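Local coordinates for family 88 glycosyl hydrolase (Bacteroides thetaiotaomicron, PDB 5NOA), which probably acts as a polysaccharide lyase that removes rhamnose caps from arabinogalactan proteins such as gum arabic, at residues 275-278 and 282-285; 196-199 and 204-207; 39-44 and 75-80; 43-48 and 59-64. All blocks are in the same frame, centred on the assembly; numbering follows the deposited sequence.

Contact 1. Residues 275-278 and 282-285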
loop_
_atom_site.group_PDB
_atom_site.type_symbol
_atom_site.label_atom_id
_atom_site.label_comp_id
_atom_site.label_asym_id
_atom_site.label_seq_id
_atom_site.Cartn_x
_atom_site.Cartn_y
_atom_site.Cartn_z
ATOM N N THR A 275 11.136 -3.368 12.116
ATOM C CA THR A 275 10.788 -4.694 12.598
ATOM C C THR A 275 9.283 -4.879 12.601
ATOM O O THR A 275 8.505 -3.901 12.661
ATOM C CB THR A 275 11.392 -4.949 13.993
ATOM O OG1 THR A 275 11.095 -3.857 14.859
ATOM C CG2 THR A 275 12.882 -5.101 13.924
ATOM N N ARG A 276 8.884 -6.142 12.551
ATOM C CA ARG A 276 7.482 -6.499 12.496
ATOM C C ARG A 276 6.641 -5.827 13.576
ATOM O O ARG A 276 5.522 -5.377 13.279
ATOM C CB ARG A 276 7.339 -8.034 12.516
ATOM C CG ARG A 276 7.733 -8.693 11.206
ATOM C CD ARG A 276 7.903 -10.179 11.324
ATOM N NE ARG A 276 9.171 -10.476 11.973
ATOM C CZ ARG A 276 9.530 -11.687 12.391
ATOM N NH1 ARG A 276 8.707 -12.728 12.244
ATOM N NH2 ARG A 276 10.700 -11.873 12.936
ATOM N N SER A 277 7.129 -5.750 14.824
ATOM C CA SER A 277 6.562 -4.872 15.875
ATOM C C SER A 277 7.457 -3.633 15.887
ATOM O O SER A 277 8.632 -3.698 16.271
ATOM C CB SER A 277 6.544 -5.559 17.233
ATOM O OG SER A 277 5.831 -4.809 18.191
ATOM N N MET A 278 6.935 -2.523 15.404
ATOM C CA MET A 278 7.795 -1.370 15.063
ATOM C C MET A 278 8.576 -0.835 16.243
ATOM O O MET A 278 9.695 -0.368 16.057
ATOM C CB MET A 278 6.924 -0.243 14.510
ATOM C CG MET A 278 6.297 -0.572 13.178
ATOM S SD MET A 278 5.037 0.636 12.631
ATOM C CE MET A 278 6.065 2.083 12.313
ATOM N N GLN A 282 12.819 -6.858 19.712
ATOM C CA GLN A 282 13.001 -8.217 20.251
ATOM C C GLN A 282 11.751 -9.066 20.178
ATOM O O GLN A 282 11.820 -10.288 20.230
ATOM C CB GLN A 282 13.496 -8.177 21.710
ATOM C CG GLN A 282 14.714 -7.308 21.981
ATOM C CD GLN A 282 15.848 -7.597 21.032
ATOM O OE1 GLN A 282 16.358 -6.696 20.349
ATOM N NE2 GLN A 282 16.253 -8.862 20.973
ATOM N N HIS A 283 10.595 -8.443 20.043
ATOM C CA HIS A 283 9.348 -9.197 19.967
ATOM C C HIS A 283 9.335 -10.146 18.761
ATOM O O HIS A 283 8.856 -11.262 18.836
ATOM C CB HIS A 283 8.208 -8.167 19.962
ATOM C CG HIS A 283 6.860 -8.716 19.720
ATOM N ND1 HIS A 283 6.000 -9.029 20.739
ATOM C CD2 HIS A 283 6.218 -9.024 18.569
ATOM C CE1 HIS A 283 4.864 -9.457 20.231
ATOM N NE2 HIS A 283 4.967 -9.452 18.915
ATOM N N ALA A 284 9.793 -9.647 17.630
ATOM C CA ALA A 284 9.837 -10.380 16.375
ATOM C C ALA A 284 11.020 -9.820 15.652
ATOM O O ALA A 284 10.940 -8.800 14.975
ATOM C CB ALA A 284 8.551 -10.204 15.578
ATOM N N PRO A 285 12.192 -10.420 15.828
ATOM C CA PRO A 285 13.439 -9.739 15.443
ATOM C C PRO A 285 13.758 -9.749 13.966
ATOM O O PRO A 285 13.233 -10.547 13.197
ATOM C CB PRO A 285 14.515 -10.538 16.221
ATOM C CG PRO A 285 13.917 -11.903 16.317
ATOM C CD PRO A 285 12.473 -11.644 16.596
HETATM O O HOH W 1 10.974 -8.237 12.340
HETATM O O HOH W 2 9.451 -6.854 16.161
#

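Contact 2. Residues 196-199 and 204-207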
loop_
_atom_site.group_PDB
_atom_site.type_symbol
_atom_site.label_atom_id
_atom_site.label_comp_id
_atom_site.label_asym_id
_atom_site.label_seq_id
_atom_site.Cartn_x
_atom_site.Cartn_y
_atom_site.Cartn_z
ATOM N N MET A 196 -8.180 3.140 15.430
ATOM C CA MET A 196 -6.854 2.570 15.286
ATOM C C MET A 196 -5.709 3.547 15.500
ATOM O O MET A 196 -4.594 3.086 15.747
ATOM C CB MET A 196 -6.675 1.897 13.900
ATOM C CG MET A 196 -7.340 0.553 13.805
ATOM S SD MET A 196 -7.362 -0.060 12.128
ATOM C CE MET A 196 -8.853 0.657 11.540
ATOM N N TYR A 197 -5.932 4.851 15.376
ATOM C CA TYR A 197 -4.827 5.786 15.515
ATOM C C TYR A 197 -4.556 6.030 16.972
ATOM O O TYR A 197 -5.454 6.362 17.732
ATOM C CB TYR A 197 -5.129 7.089 14.786
ATOM C CG TYR A 197 -3.973 8.035 14.801
ATOM C CD1 TYR A 197 -2.800 7.753 14.136
ATOM C CD2 TYR A 197 -4.060 9.233 15.472
ATOM C CE1 TYR A 197 -1.736 8.644 14.123
ATOM C CE2 TYR A 197 -3.022 10.121 15.492
ATOM C CZ TYR A 197 -1.849 9.828 14.824
ATOM O OH TYR A 197 -0.802 10.727 14.831
ATOM N N ASP A 198 -3.310 5.871 17.374
ATOM C CA ASP A 198 -2.875 6.186 18.740
ATOM C C ASP A 198 -2.279 7.582 18.695
ATOM O O ASP A 198 -1.195 7.769 18.147
ATOM C CB ASP A 198 -1.831 5.162 19.198
ATOM C CG ASP A 198 -1.362 5.354 20.641
ATOM O OD1 ASP A 198 -0.985 6.437 21.010
ATOM O OD2 ASP A 198 -1.394 4.389 21.402
ATOM N N GLU A 199 -2.989 8.551 19.267
ATOM C CA GLU A 199 -2.528 9.930 19.188
ATOM C C GLU A 199 -1.188 10.167 19.891
ATOM O O GLU A 199 -0.383 10.964 19.427
ATOM C CB GLU A 199 -3.598 10.911 19.700
ATOM C CG GLU A 199 -4.322 11.624 18.573
ATOM C CD GLU A 199 -4.827 12.987 18.991
ATOM O OE1 GLU A 199 -5.622 13.016 19.951
ATOM O OE2 GLU A 199 -4.430 14.010 18.369
ATOM N N TYR A 204 -0.695 3.735 13.810
ATOM C CA TYR A 204 -1.922 2.973 13.748
ATOM C C TYR A 204 -1.730 1.546 14.243
ATOM O O TYR A 204 -0.852 0.815 13.779
ATOM C CB TYR A 204 -2.418 2.874 12.298
ATOM C CG TYR A 204 -3.049 4.142 11.773
ATOM C CD1 TYR A 204 -2.242 5.163 11.275
ATOM C CD2 TYR A 204 -4.397 4.361 11.786
ATOM C CE1 TYR A 204 -2.753 6.344 10.814
ATOM C CE2 TYR A 204 -4.939 5.555 11.295
ATOM C CZ TYR A 204 -4.103 6.535 10.857
ATOM O OH TYR A 204 -4.607 7.718 10.383
ATOM N N TYR A 205 -2.633 1.126 15.105
ATOM C CA TYR A 205 -2.775 -0.286 15.404
ATOM C C TYR A 205 -3.318 -1.012 14.179
ATOM O O TYR A 205 -4.053 -0.448 13.385
ATOM C CB TYR A 205 -3.708 -0.474 16.606
ATOM C CG TYR A 205 -3.123 0.087 17.910
ATOM C CD1 TYR A 205 -2.051 -0.533 18.543
ATOM C CD2 TYR A 205 -3.629 1.233 18.486
ATOM C CE1 TYR A 205 -1.526 -0.026 19.721
ATOM C CE2 TYR A 205 -3.094 1.772 19.642
ATOM C CZ TYR A 205 -2.053 1.131 20.267
ATOM O OH TYR A 205 -1.505 1.661 21.416
ATOM N N ARG A 206 -3.027 -2.292 14.105
ATOM C CA ARG A 206 -3.473 -3.035 12.945
ATOM C C ARG A 206 -5.006 -3.174 12.846
ATOM O O ARG A 206 -5.544 -3.317 11.743
ATOM C CB ARG A 206 -2.775 -4.362 12.826
ATOM C CG ARG A 206 -3.197 -5.368 13.840
ATOM C CD ARG A 206 -2.146 -6.433 13.997
ATOM N NE ARG A 206 -2.048 -7.338 12.890
ATOM C CZ ARG A 206 -1.142 -8.333 12.771
ATOM N NH1 ARG A 206 -0.153 -8.620 13.683
ATOM N NH2 ARG A 206 -1.177 -9.088 11.684
ATOM N N ASP A 207 -5.642 -3.168 14.023
ATOM C CA ASP A 207 -7.095 -3.186 14.189
ATOM C C ASP A 207 -7.358 -2.872 15.660
ATOM O O ASP A 207 -6.403 -2.771 16.474
ATOM C CB ASP A 207 -7.767 -4.495 13.699
ATOM C CG ASP A 207 -7.308 -5.725 14.395
ATOM O OD1 ASP A 207 -7.411 -5.796 15.616
ATOM O OD2 ASP A 207 -6.891 -6.676 13.697
#

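Contact 3. Residues 39-44 and 75-80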
loop_
_atom_site.group_PDB
_atom_site.type_symbol
_atom_site.label_atom_id
_atom_site.label_comp_id
_atom_site.label_asym_id
_atom_site.label_seq_id
_atom_site.Cartn_x
_atom_site.Cartn_y
_atom_site.Cartn_z
ATOM N N LYS A 39 14.615 -5.864 -13.408
ATOM C CA LYS A 39 15.043 -7.182 -12.941
ATOM C C LYS A 39 13.974 -7.807 -12.019
ATOM O O LYS A 39 13.624 -8.962 -12.145
ATOM C CB LYS A 39 16.380 -7.063 -12.224
ATOM C CG LYS A 39 17.016 -8.377 -11.820
ATOM C CD LYS A 39 18.364 -8.150 -11.133
ATOM C CE LYS A 39 18.282 -7.238 -9.890
ATOM N NZ LYS A 39 19.174 -7.593 -8.737
ATOM N N VAL A 40 13.465 -7.009 -11.103
ATOM C CA VAL A 40 12.478 -7.438 -10.133
ATOM C C VAL A 40 11.145 -7.766 -10.801
ATOM O O VAL A 40 10.529 -8.800 -10.532
ATOM C CB VAL A 40 12.317 -6.350 -9.046
ATOM C CG1 VAL A 40 11.114 -6.573 -8.167
ATOM C CG2 VAL A 40 13.590 -6.301 -8.202
ATOM N N ASN A 41 10.654 -6.837 -11.603
ATOM C CA ASN A 41 9.356 -7.025 -12.213
ATOM C C ASN A 41 9.401 -8.130 -13.248
ATOM O O ASN A 41 8.474 -8.932 -13.377
ATOM C CB ASN A 41 8.814 -5.720 -12.756
ATOM C CG ASN A 41 7.307 -5.635 -12.729
ATOM O OD1 ASN A 41 6.689 -6.350 -11.953
ATOM N ND2 ASN A 41 6.711 -4.770 -13.527
ATOM N N GLY A 42 10.508 -8.209 -13.980
ATOM C CA GLY A 42 10.714 -9.307 -14.914
ATOM C C GLY A 42 10.747 -10.658 -14.232
ATOM O O GLY A 42 10.146 -11.636 -14.734
ATOM N N TYR A 43 11.459 -10.752 -13.104
ATOM C CA TYR A 43 11.521 -12.004 -12.340
ATOM C C TYR A 43 10.089 -12.420 -11.965
ATOM O O TYR A 43 9.704 -13.590 -12.105
ATOM C CB TYR A 43 12.417 -11.832 -11.115
ATOM C CG TYR A 43 12.451 -13.028 -10.228
ATOM C CD1 TYR A 43 13.330 -14.069 -10.440
ATOM C CD2 TYR A 43 11.569 -13.137 -9.172
ATOM C CE1 TYR A 43 13.352 -15.170 -9.595
ATOM C CE2 TYR A 43 11.562 -14.232 -8.334
ATOM C CZ TYR A 43 12.449 -15.250 -8.554
ATOM O OH TYR A 43 12.434 -16.324 -7.721
ATOM N N TRP A 44 9.341 -11.461 -11.434
ATOM C CA TRP A 44 8.002 -11.796 -10.972
ATOM C C TRP A 44 7.138 -12.297 -12.142
ATOM O O TRP A 44 6.473 -13.338 -12.070
ATOM C CB TRP A 44 7.340 -10.626 -10.277
ATOM C CG TRP A 44 6.026 -11.002 -9.794
ATOM C CD1 TRP A 44 4.831 -10.798 -10.446
ATOM C CD2 TRP A 44 5.731 -11.741 -8.642
ATOM N NE1 TRP A 44 3.818 -11.352 -9.757
ATOM C CE2 TRP A 44 4.312 -11.916 -8.616
ATOM C CE3 TRP A 44 6.490 -12.261 -7.609
ATOM C CZ2 TRP A 44 3.672 -12.653 -7.632
ATOM C CZ3 TRP A 44 5.804 -12.954 -6.564
ATOM C CH2 TRP A 44 4.426 -13.126 -6.609
ATOM N N PRO A 75 5.943 -1.880 -22.458
ATOM C CA PRO A 75 4.622 -2.354 -22.872
ATOM C C PRO A 75 4.188 -3.646 -22.217
ATOM O O PRO A 75 3.009 -3.822 -21.957
ATOM C CB PRO A 75 4.755 -2.543 -24.402
ATOM C CG PRO A 75 5.895 -1.753 -24.797
ATOM C CD PRO A 75 6.791 -1.557 -23.625
ATOM N N GLU A 76 5.124 -4.545 -21.973
ATOM C CA GLU A 76 4.833 -5.801 -21.333
ATOM C C GLU A 76 4.171 -5.608 -19.970
ATOM O O GLU A 76 3.358 -6.457 -19.554
ATOM C CB GLU A 76 6.113 -6.627 -21.176
ATOM C CG GLU A 76 6.671 -7.142 -22.490
ATOM C CD GLU A 76 7.664 -6.226 -23.202
ATOM O OE1 GLU A 76 7.729 -4.985 -22.963
ATOM O OE2 GLU A 76 8.383 -6.798 -24.069
ATOM N N TYR A 77 4.507 -4.551 -19.243
ATOM C CA TYR A 77 3.896 -4.341 -17.944
ATOM C C TYR A 77 2.437 -4.010 -18.049
ATOM O O TYR A 77 1.612 -4.542 -17.329
ATOM C CB TYR A 77 4.665 -3.281 -17.132
ATOM C CG TYR A 77 6.128 -3.627 -16.854
ATOM C CD1 TYR A 77 6.628 -4.900 -16.995
ATOM C CD2 TYR A 77 6.989 -2.655 -16.400
ATOM C CE1 TYR A 77 7.956 -5.197 -16.739
ATOM C CE2 TYR A 77 8.325 -2.921 -16.130
ATOM C CZ TYR A 77 8.814 -4.196 -16.305
ATOM O OH TYR A 77 10.139 -4.463 -16.069
ATOM N N LEU A 78 2.113 -3.142 -18.997
ATOM C CA LEU A 78 0.699 -2.815 -19.235
ATOM C C LEU A 78 -0.089 -4.055 -19.632
ATOM O O LEU A 78 -1.174 -4.311 -19.123
ATOM C CB LEU A 78 0.584 -1.740 -20.303
ATOM C CG LEU A 78 -0.842 -1.337 -20.692
ATOM C CD1 LEU A 78 -1.598 -0.823 -19.474
ATOM C CD2 LEU A 78 -0.800 -0.285 -21.783
ATOM N N GLU A 79 0.492 -4.843 -20.527
ATOM C CA GLU A 79 -0.166 -6.051 -20.960
ATOM C C GLU A 79 -0.427 -7.035 -19.826
ATOM O O GLU A 79 -1.465 -7.698 -19.798
ATOM C CB GLU A 79 0.597 -6.701 -22.115
ATOM C CG GLU A 79 0.537 -5.844 -23.391
ATOM C CD GLU A 79 -0.865 -5.297 -23.741
ATOM O OE1 GLU A 79 -1.775 -6.132 -23.974
ATOM O OE2 GLU A 79 -1.057 -4.026 -23.794
ATOM N N TYR A 80 0.490 -7.122 -18.877
ATOM C CA TYR A 80 0.342 -8.037 -17.763
ATOM C C TYR A 80 -0.827 -7.654 -16.867
ATOM O O TYR A 80 -1.621 -8.502 -16.488
ATOM C CB TYR A 80 1.653 -8.073 -16.974
ATOM C CG TYR A 80 1.759 -9.227 -16.009
ATOM C CD1 TYR A 80 2.118 -10.484 -16.428
ATOM C CD2 TYR A 80 1.544 -9.040 -14.641
ATOM C CE1 TYR A 80 2.218 -11.542 -15.566
ATOM C CE2 TYR A 80 1.666 -10.085 -13.767
ATOM C CZ TYR A 80 2.017 -11.323 -14.230
ATOM O OH TYR A 80 2.150 -12.362 -13.323
HETATM O O HOH W 3 1.027 -12.225 -10.923
#

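Contact 4. Residues 43-48 and 59-64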
loop_
_atom_site.group_PDB
_atom_site.type_symbol
_atom_site.label_atom_id
_atom_site.label_comp_id
_atom_site.label_asym_id
_atom_site.label_seq_id
_atom_site.Cartn_x
_atom_site.Cartn_y
_atom_site.Cartn_z
ATOM N N TYR A 43 11.459 -10.752 -13.104
ATOM C CA TYR A 43 11.521 -12.004 -12.340
ATOM C C TYR A 43 10.089 -12.420 -11.965
ATOM O O TYR A 43 9.704 -13.590 -12.105
ATOM C CB TYR A 43 12.417 -11.832 -11.115
ATOM C CG TYR A 43 12.451 -13.028 -10.228
ATOM C CD1 TYR A 43 13.330 -14.069 -10.440
ATOM C CD2 TYR A 43 11.569 -13.137 -9.172
ATOM C CE1 TYR A 43 13.352 -15.170 -9.595
ATOM C CE2 TYR A 43 11.562 -14.232 -8.334
ATOM C CZ TYR A 43 12.449 -15.250 -8.554
ATOM O OH TYR A 43 12.434 -16.324 -7.721
ATOM N N TRP A 44 9.341 -11.461 -11.434
ATOM C CA TRP A 44 8.002 -11.796 -10.972
ATOM C C TRP A 44 7.138 -12.297 -12.142
ATOM O O TRP A 44 6.473 -13.338 -12.070
ATOM C CB TRP A 44 7.340 -10.626 -10.277
ATOM C CG TRP A 44 6.026 -11.002 -9.794
ATOM C CD1 TRP A 44 4.831 -10.798 -10.446
ATOM C CD2 TRP A 44 5.731 -11.741 -8.642
ATOM N NE1 TRP A 44 3.818 -11.352 -9.757
ATOM C CE2 TRP A 44 4.312 -11.916 -8.616
ATOM C CE3 TRP A 44 6.490 -12.261 -7.609
ATOM C CZ2 TRP A 44 3.672 -12.653 -7.632
ATOM C CZ3 TRP A 44 5.804 -12.954 -6.564
ATOM C CH2 TRP A 44 4.426 -13.126 -6.609
ATOM N N GLN A 45 7.134 -11.542 -13.227
ATOM C CA GLN A 45 6.251 -11.893 -14.354
ATOM C C GLN A 45 6.659 -13.203 -15.042
ATOM O O GLN A 45 5.802 -13.997 -15.427
ATOM C CB GLN A 45 6.133 -10.737 -15.328
ATOM C CG GLN A 45 5.415 -9.560 -14.702
ATOM C CD GLN A 45 5.260 -8.335 -15.579
ATOM O OE1 GLN A 45 5.691 -8.312 -16.736
ATOM N NE2 GLN A 45 4.660 -7.284 -15.021
ATOM N N THR A 46 7.976 -13.436 -15.109
ATOM C CA THR A 46 8.485 -14.694 -15.656
ATOM C C THR A 46 8.016 -15.886 -14.853
ATOM O O THR A 46 7.700 -16.942 -15.408
ATOM C CB THR A 46 10.034 -14.663 -15.720
ATOM O OG1 THR A 46 10.402 -13.699 -16.699
ATOM C CG2 THR A 46 10.627 -16.009 -16.071
ATOM N N ASN A 47 8.014 -15.734 -13.541
ATOM C CA ASN A 47 7.665 -16.828 -12.664
ATOM C C ASN A 47 6.146 -16.969 -12.421
ATOM O O ASN A 47 5.709 -17.938 -11.832
ATOM C CB ASN A 47 8.467 -16.654 -11.376
ATOM C CG ASN A 47 9.905 -17.081 -11.555
ATOM O OD1 ASN A 47 10.156 -18.263 -11.639
ATOM N ND2 ASN A 47 10.845 -16.141 -11.666
ATOM N N HIS A 48 5.369 -15.995 -12.903
ATOM C CA HIS A 48 3.900 -15.994 -12.791
ATOM C C HIS A 48 3.232 -15.708 -14.142
ATOM O O HIS A 48 2.577 -14.694 -14.305
ATOM C CB HIS A 48 3.466 -15.022 -11.711
ATOM C CG HIS A 48 4.036 -15.364 -10.390
ATOM N ND1 HIS A 48 5.286 -14.959 -9.982
ATOM C CD2 HIS A 48 3.558 -16.167 -9.415
ATOM C CE1 HIS A 48 5.540 -15.469 -8.790
ATOM N NE2 HIS A 48 4.505 -16.203 -8.423
ATOM N N ALA A 59 -3.827 -8.071 -6.175
ATOM C CA ALA A 59 -4.139 -6.691 -6.526
ATOM C C ALA A 59 -3.063 -5.711 -6.069
ATOM O O ALA A 59 -2.802 -4.706 -6.733
ATOM C CB ALA A 59 -5.494 -6.304 -5.994
ATOM N N ALA A 60 -2.442 -5.993 -4.926
ATOM C CA ALA A 60 -1.382 -5.144 -4.415
ATOM C C ALA A 60 -0.178 -5.190 -5.330
ATOM O O ALA A 60 0.440 -4.163 -5.606
ATOM C CB ALA A 60 -1.029 -5.518 -2.974
ATOM N N TYR A 61 0.196 -6.379 -5.804
ATOM C CA TYR A 61 1.232 -6.497 -6.819
ATOM C C TYR A 61 0.903 -5.580 -7.995
ATOM O O TYR A 61 1.770 -4.838 -8.470
ATOM C CB TYR A 61 1.433 -7.957 -7.303
ATOM C CG TYR A 61 2.234 -7.951 -8.568
ATOM C CD1 TYR A 61 3.603 -7.708 -8.564
ATOM C CD2 TYR A 61 1.607 -8.003 -9.805
ATOM C CE1 TYR A 61 4.320 -7.544 -9.746
ATOM C CE2 TYR A 61 2.317 -7.858 -10.971
ATOM C CZ TYR A 61 3.662 -7.613 -10.947
ATOM O OH TYR A 61 4.336 -7.429 -12.146
ATOM N N HIS A 62 -0.334 -5.630 -8.482
ATOM C CA HIS A 62 -0.690 -4.856 -9.661
ATOM C C HIS A 62 -0.570 -3.360 -9.444
ATOM O O HIS A 62 -0.235 -2.639 -10.384
ATOM C CB HIS A 62 -2.051 -5.287 -10.223
ATOM C CG HIS A 62 -1.944 -6.555 -10.997
ATOM N ND1 HIS A 62 -1.486 -6.572 -12.303
ATOM C CD2 HIS A 62 -2.090 -7.849 -10.601
ATOM C CE1 HIS A 62 -1.368 -7.837 -12.668
ATOM N NE2 HIS A 62 -1.732 -8.632 -11.670
ATOM N N THR A 63 -0.787 -2.884 -8.213
ATOM C CA THR A 63 -0.554 -1.476 -7.956
ATOM C C THR A 63 0.922 -1.121 -8.193
ATOM O O THR A 63 1.228 -0.026 -8.687
ATOM C CB THR A 63 -1.064 -0.966 -6.606
ATOM O OG1 THR A 63 -0.273 -1.472 -5.520
ATOM C CG2 THR A 63 -2.487 -1.261 -6.390
ATOM N N GLY A 64 1.822 -2.022 -7.840
ATOM C CA GLY A 64 3.222 -1.826 -8.103
ATOM C C GLY A 64 3.597 -1.956 -9.566
ATOM O O GLY A 64 4.450 -1.214 -10.083
#

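Contact 1. Residues 275-278 and 282-285
R276 and A284 face each other with their CA atoms 6.0 Å apart, and no backbone hydrogen bond joins the two segments. Both belong to the loop between helices 250-266 and 289-304 of this mainly helical fold of the six-hairpin clan, and their neck is closed by an arginine and two waters. The carbonyl A284 O takes both waters: one is also held by R276 N and R276 NE, the other by S277 N. Hydration replaces the pairing that strands would provide.

The R276 chain bends about its CG-CD bond (chi3 -77°), which lays its guanidinium across A284, with A284 CB 3.5 Å above one face and toward its rim. At the edge of that flat group, R276 NH2 donates to P285 O at 2.9 Å. E343 forms a salt bridge with R276 NH1, and Q349 O also accepts from R276 NH2, so the group ties the loop to a second region.

Beyond the waters, S277 CB lies 3.7 Å from H283 CD2, while the polar ends bond elsewhere, S277 OG to D223 OD1 and H283 ND1 to V218 N. Within 275-278, T275 OG1 donates to S277 O at 2.8 Å, approaching from above the carbonyl plane.

Contact 2. Residues 196-199 and 204-207
Y197 and Y204 form a non-hydrogen-bonded pair of a short antiparallel beta hairpin, with their side chains on one face of the sheet. Their rings meet at an oblique angle, centroids 5.1 Å apart and planes at 52°. Y197 CD1 comes down over the Y204 face toward its rim, 3.6 Å from Y204 CE1, and Y197 CB adds a CH-pi contact over the same ring. M196 CB meets that ring at its edge. On the backbone, M196 O accepts from Y205 N at 2.8 Å and also receives a CA-H...O contact from Y204 CA.

The polar link is made by Y205, whose hydroxyl donates to D198 OD2 at 2.7 Å, using the anti lone pair of that oxygen. The D198 carboxyl carbon is anti to the backbone N (chi1 -177°), which carries the acid out to the hydroxyl. M196 reaches the other way, its SD 3.7 Å from R206 O.

Outside this shell, K222 forms a salt bridge with the same D198 OD2, F224 stacks on the Y205 ring, and Y197 OH bonds T259 on helix 250-266, where R256 also makes a cation-pi contact with the Y197 ring. A phenylalanine in place of Y205 would probably keep the stack on F224 but leave D198 without its hydroxyl donor, resting more heavily on K222.

The hairpin follows directly on helix 180-196. With a lysine and a tyrosyl hydroxyl converging on one oxygen, D198 is likely to stay ionised.

Contact 3. Residues 39-44 and 75-80
N41 sets its amide nitrogen on the ring of Y77, the close point between helix 29-47 and helix 75-87. The short axes cross at 43° and stay 11.6 Å apart at their nearest, so side chains must span the gap. N41 ND2 sits 3.2 Å above the Y77 ring plane, over its centre, with the amide plane turned 60° from the ring. N41 CB packs nearer the hydroxyl end, 3.8 Å from Y77 OH. Both ends of the amide are engaged by helix 56-72, OD1 by Y61 and ND2 by N65, which fixes its rotation. Y77 OH is in turn hydrogen-bonded to H38 ND1, one turn back on helix 29-47.

The other end of the contact is looser. Y80 is partly exposed, and its hydroxyl stops 4.1 Å from W44 NE1; the two side chains cross at about a right angle. A water fills the step, accepting from W44 NE1 at 3.1 Å and donating to Y80 OH at 2.7 Å. Y80 OH also bonds H48 O, just beyond the end of helix 29-47.

A leucine replacing Y77 would probably take away the flat surface beneath the N41 amide and leave H38 without its hydroxyl partner.

The buried half therefore joins the helices through an aromatic face and an amide tied elsewhere, whereas at the Y80 end a single water couples the indole N-H to the hydroxyl.

Contact 4. Residues 43-48 and 59-64
W44 and Y61 have their CA atoms 9.5 Å apart on two helices, 29-47 and 56-72, that follow each other in the chain and run roughly antiparallel here. They make a helical hairpin, the unit from which a six-hairpin fold is built. Between them the five-membered ring of W44 stacks face to face on the Y61 ring, centroids 4.1 Å apart and planes at 28°. The side chains slide past each other from opposite directions, and W44 CD1 is 3.4 Å from Y61 CE1. Y61 sends its ring across the gap because CG is anti to the backbone N (chi1 165°).

The opposite face of W44 is covered by H48, so the indole is sandwiched between the two rings. The imidazole is itself held, since H48 ND1 donates back to W44 O within the plane of its ring. N47 ND2 likewise returns to Y43 O, and the two residues tie off the helix end.

At the rim of the stack, Q45 crosses Y61 at about a right angle, the amide and ring planes 79° apart. Y61 OH, its proton already given to N41 OD1, which can only accept, receives Q45 NE2 at 2.9 Å, with an N-H...O angle of 160°.

In the fold
Contacts 3 and 4 are neighbours, their centres about 7 Å apart. Both use helix 29-47 and share W44, so one helix packs against 56-72 and 75-87, which follow each other in the chain. Contacts 1 and 2 lie elsewhere: contact 2 is across the chain's centre from that pair, its centre about 35 Å from that of contact 3 and about 17 Å from that of contact 1. The chemistry follows the setting. Helix packing in contacts 3 and 4 depends on buried aromatic faces and amides, with one water at the Y80 end. Contact 1, also buried but built from a loop, uses water and a guanidinium, while the partly exposed hairpin of contact 2 combines oblique rings with a carboxylate.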